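Side-chain contact in polyketide biosynthesis 3-hydroxy-3-methylglutaryl-ACP synthase PksG (Bacillus subtilis, PDB 4YXT), which catalyses the aldol condensation of acetyl-ACP with a beta-ketothioester polyketide intermediate during biosynthesis of the antibiotic bacillaene: residues M218-C223 / K258-T263. The protein carries 1 engineered substitution. Numbering follows the deposited sequence.
Sequences MSYLDC and KGAHRT
Ala-260 is the meeting point of helix 254-267 with helix 213-234 in this thiolase-like fold of the HMG-CoA synthase family: its methyl group touches two side chains of the facing segment. CD2 of Leu-221 lies 3.5 Å from Ala-260 CB, slightly tighter than normal carbon contact, and 3.6 Å from Ala-260 CA, so one branch of the leucine presses on both the methyl and the backbone. The same methyl also meets the ring of Tyr-220, near the ring plane and at its edge, with CE1 3.8 Å from Ala-260 CB. With CG of Tyr-220 anti to the backbone N (chi1 -176°), the ring reaches across to the alanine although the CB itself does not point there. Tyr-220 OH is hydrogen-bonded to the backbone O of His-250, by similarity the catalytic proton donor/acceptor, while the ring packs edge-to-face with Phe-324 and touches Tyr-249 of strand 246-249. One turn further on, Thr-263 OG1 approaches Leu-221 CD2 at 4.1 Å; it donates to Gly-259 O (3.0 Å) from 38° out of the carbonyl plane. That oxygen also accepts from Thr-263 N. The axes of the two short segments come within 10.5 Å at a crossing angle of -41°. The chemistry implies apolar helix packing, with the threonine's polarity met within its own helix and the tyrosine's by the main-chain carbonyl of His-250, which would link the packing to the probable active site.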
ATOM      1  N   MET A 218      21.499  13.244  -4.053  1.00 31.03           N
ATOM      2  CA  MET A 218      21.090  14.149  -5.127  1.00 29.64           C
ATOM      3  C   MET A 218      19.593  14.110  -5.291  1.00 27.66           C
ATOM      4  O   MET A 218      18.978  15.167  -5.472  1.00 24.11           O
ATOM      5  CB  MET A 218      21.660  13.766  -6.502  1.00 35.64           C
ATOM      6  CG  MET A 218      22.968  14.344  -6.975  1.00 45.46           C
ATOM      7  SD  MET A 218      23.312  13.551  -8.594  1.00 63.28           S
ATOM      8  CE  MET A 218      24.627  12.385  -8.229  1.00 58.01           C
ATOM      9  N   SER A 219      18.997  12.906  -5.336  1.00 27.90           N
ATOM     10  CA  SER A 219      17.536  12.838  -5.551  1.00 26.01           C
ATOM     11  C   SER A 219      16.734  13.432  -4.364  1.00 21.39           C
ATOM     12  O   SER A 219      15.828  14.267  -4.540  1.00 20.53           O
ATOM     13  CB  SER A 219      17.086  11.444  -5.933  1.00 28.42           C
ATOM     14  OG  SER A 219      17.527  10.491  -5.004  1.00 37.77           O
ATOM     15  N   TYR A 220      17.111  13.097  -3.150  1.00 20.66           N
ATOM     16  CA  TYR A 220      16.559  13.796  -1.984  1.00 21.48           C
ATOM     17  C   TYR A 220      16.596  15.291  -2.122  1.00 21.87           C
ATOM     18  O   TYR A 220      15.608  15.949  -1.868  1.00 20.81           O
ATOM     19  CB  TYR A 220      17.320  13.383  -0.727  1.00 24.05           C
ATOM     20  CG  TYR A 220      16.834  13.932   0.592  1.00 22.63           C
ATOM     21  CD1 TYR A 220      17.000  15.279   0.936  1.00 24.33           C
ATOM     22  CD2 TYR A 220      16.204  13.089   1.515  1.00 22.78           C
ATOM     23  CE1 TYR A 220      16.588  15.765   2.195  1.00 24.89           C
ATOM     24  CE2 TYR A 220      15.787  13.562   2.756  1.00 23.05           C
ATOM     25  CZ  TYR A 220      15.969  14.886   3.093  1.00 23.36           C
ATOM     26  OH  TYR A 220      15.532  15.340   4.301  1.00 24.28           O
ATOM     27  N   LEU A 221      17.745  15.849  -2.505  1.00 22.85           N
ATOM     28  CA  LEU A 221      17.867  17.315  -2.597  1.00 23.90           C
ATOM     29  C   LEU A 221      17.099  17.884  -3.780  1.00 24.46           C
ATOM     30  O   LEU A 221      16.378  18.901  -3.659  1.00 21.14           O
ATOM     31  CB  LEU A 221      19.329  17.739  -2.696  1.00 25.39           C
ATOM     32  CG  LEU A 221      20.168  17.506  -1.458  1.00 27.14           C
ATOM     33  CD1 LEU A 221      21.663  17.644  -1.803  1.00 29.77           C
ATOM     34  CD2 LEU A 221      19.747  18.437  -0.322  1.00 25.54           C
ATOM     35  N   ASP A 222      17.199  17.223  -4.925  1.00 24.55           N
ATOM     36  CA  ASP A 222      16.324  17.632  -6.032  1.00 26.48           C
ATOM     37  C   ASP A 222      14.815  17.630  -5.661  1.00 25.30           C
ATOM     38  O   ASP A 222      14.096  18.608  -5.992  1.00 24.78           O
ATOM     39  CB  ASP A 222      16.607  16.798  -7.258  1.00 29.59           C
ATOM     40  CG  ASP A 222      18.043  17.008  -7.800  1.00 35.21           C
ATOM     41  OD1 ASP A 222      18.696  18.037  -7.459  1.00 34.31           O
ATOM     42  OD2 ASP A 222      18.516  16.124  -8.573  1.00 43.42           O
ATOM     43  N   CYS A 223      14.346  16.600  -4.931  1.00 22.87           N
ATOM     44  CA  CYS A 223      12.953  16.546  -4.531  1.00 24.87           C
ATOM     45  C   CYS A 223      12.627  17.583  -3.460  1.00 26.29           C
ATOM     46  O   CYS A 223      11.535  18.156  -3.472  1.00 21.93           O
ATOM     47  CB  CYS A 223      12.485  15.177  -4.062  1.00 25.07           C
ATOM     48  SG  CYS A 223      12.528  13.759  -5.231  1.00 25.97           S
ATOM     49  N   LYS A 258      20.670  18.710   7.999  1.00 26.65           N
ATOM     50  CA  LYS A 258      21.398  19.984   8.088  1.00 30.20           C
ATOM     51  C   LYS A 258      21.928  20.432   6.735  1.00 28.26           C
ATOM     52  O   LYS A 258      21.848  21.588   6.402  1.00 29.73           O
ATOM     53  CB  LYS A 258      22.541  19.909   9.081  1.00 30.06           C
ATOM     54  CG  LYS A 258      23.128  21.272   9.398  1.00 30.83           C
ATOM     55  CD  LYS A 258      24.102  21.148  10.551  1.00 36.93           C
ATOM     56  CE  LYS A 258      24.970  22.387  10.704  1.00 42.43           C
ATOM     57  NZ  LYS A 258      25.201  22.676  12.157  1.00 44.77           N
ATOM     58  N   GLY A 259      22.471  19.503   5.967  1.00 33.26           N
ATOM     59  CA  GLY A 259      22.885  19.795   4.592  1.00 32.81           C
ATOM     60  C   GLY A 259      21.761  20.337   3.727  1.00 31.52           C
ATOM     61  O   GLY A 259      21.948  21.341   3.041  1.00 30.01           O
ATOM     62  N   ALA A 260      20.591  19.684   3.748  1.00 31.34           N
ATOM     63  CA  ALA A 260      19.473  20.086   2.893  1.00 27.44           C
ATOM     64  C   ALA A 260      18.846  21.369   3.324  1.00 26.04           C
ATOM     65  O   ALA A 260      18.430  22.150   2.481  1.00 23.53           O
ATOM     66  CB  ALA A 260      18.404  19.018   2.855  1.00 32.69           C
ATOM     67  N   HIS A 261      18.750  21.618   4.627  1.00 26.74           N
ATOM     68  CA  HIS A 261      18.263  22.942   5.070  1.00 25.88           C
ATOM     69  C   HIS A 261      19.169  24.071   4.529  1.00 25.64           C
ATOM     70  O   HIS A 261      18.675  25.076   4.070  1.00 27.21           O
ATOM     71  CB  HIS A 261      18.134  23.020   6.617  1.00 24.51           C
ATOM     72  CG  HIS A 261      17.888  24.405   7.137  1.00 22.74           C
ATOM     73  ND1 HIS A 261      18.907  25.226   7.581  1.00 22.61           N
ATOM     74  CD2 HIS A 261      16.747  25.124   7.261  1.00 24.67           C
ATOM     75  CE1 HIS A 261      18.404  26.376   7.982  1.00 23.47           C
ATOM     76  NE2 HIS A 261      17.095  26.349   7.798  1.00 23.04           N
ATOM     77  N   ARG A 262      20.483  23.875   4.566  1.00 28.98           N
ATOM     78  CA  ARG A 262      21.446  24.882   4.041  1.00 30.96           C
ATOM     79  C   ARG A 262      21.251  25.139   2.544  1.00 29.74           C
ATOM     80  O   ARG A 262      21.264  26.262   2.108  1.00 28.26           O
ATOM     81  CB  ARG A 262      22.875  24.399   4.292  1.00 32.56           C
ATOM     82  CG  ARG A 262      23.973  25.304   3.756  1.00 36.90           C
ATOM     83  CD  ARG A 262      25.252  25.089   4.550  1.00 40.28           C
ATOM     84  NE  ARG A 262      25.540  23.660   4.786  1.00 46.13           N
ATOM     85  CZ  ARG A 262      25.636  23.044   5.979  1.00 49.77           C
ATOM     86  NH1 ARG A 262      25.480  23.701   7.133  1.00 51.99           N
ATOM     87  NH2 ARG A 262      25.902  21.736   6.022  1.00 50.35           N
ATOM     88  N   THR A 263      21.076  24.063   1.775  1.00 30.50           N
ATOM     89  CA  THR A 263      20.834  24.115   0.366  1.00 28.17           C
ATOM     90  C   THR A 263      19.572  24.892   0.122  1.00 32.04           C
ATOM     91  O   THR A 263      19.589  25.869  -0.608  1.00 30.02           O
ATOM     92  CB  THR A 263      20.707  22.699  -0.188  1.00 30.39           C
ATOM     93  OG1 THR A 263      21.895  21.949   0.143  1.00 29.79           O
ATOM     94  CG2 THR A 263      20.539  22.713  -1.686  1.00 31.07           C
TER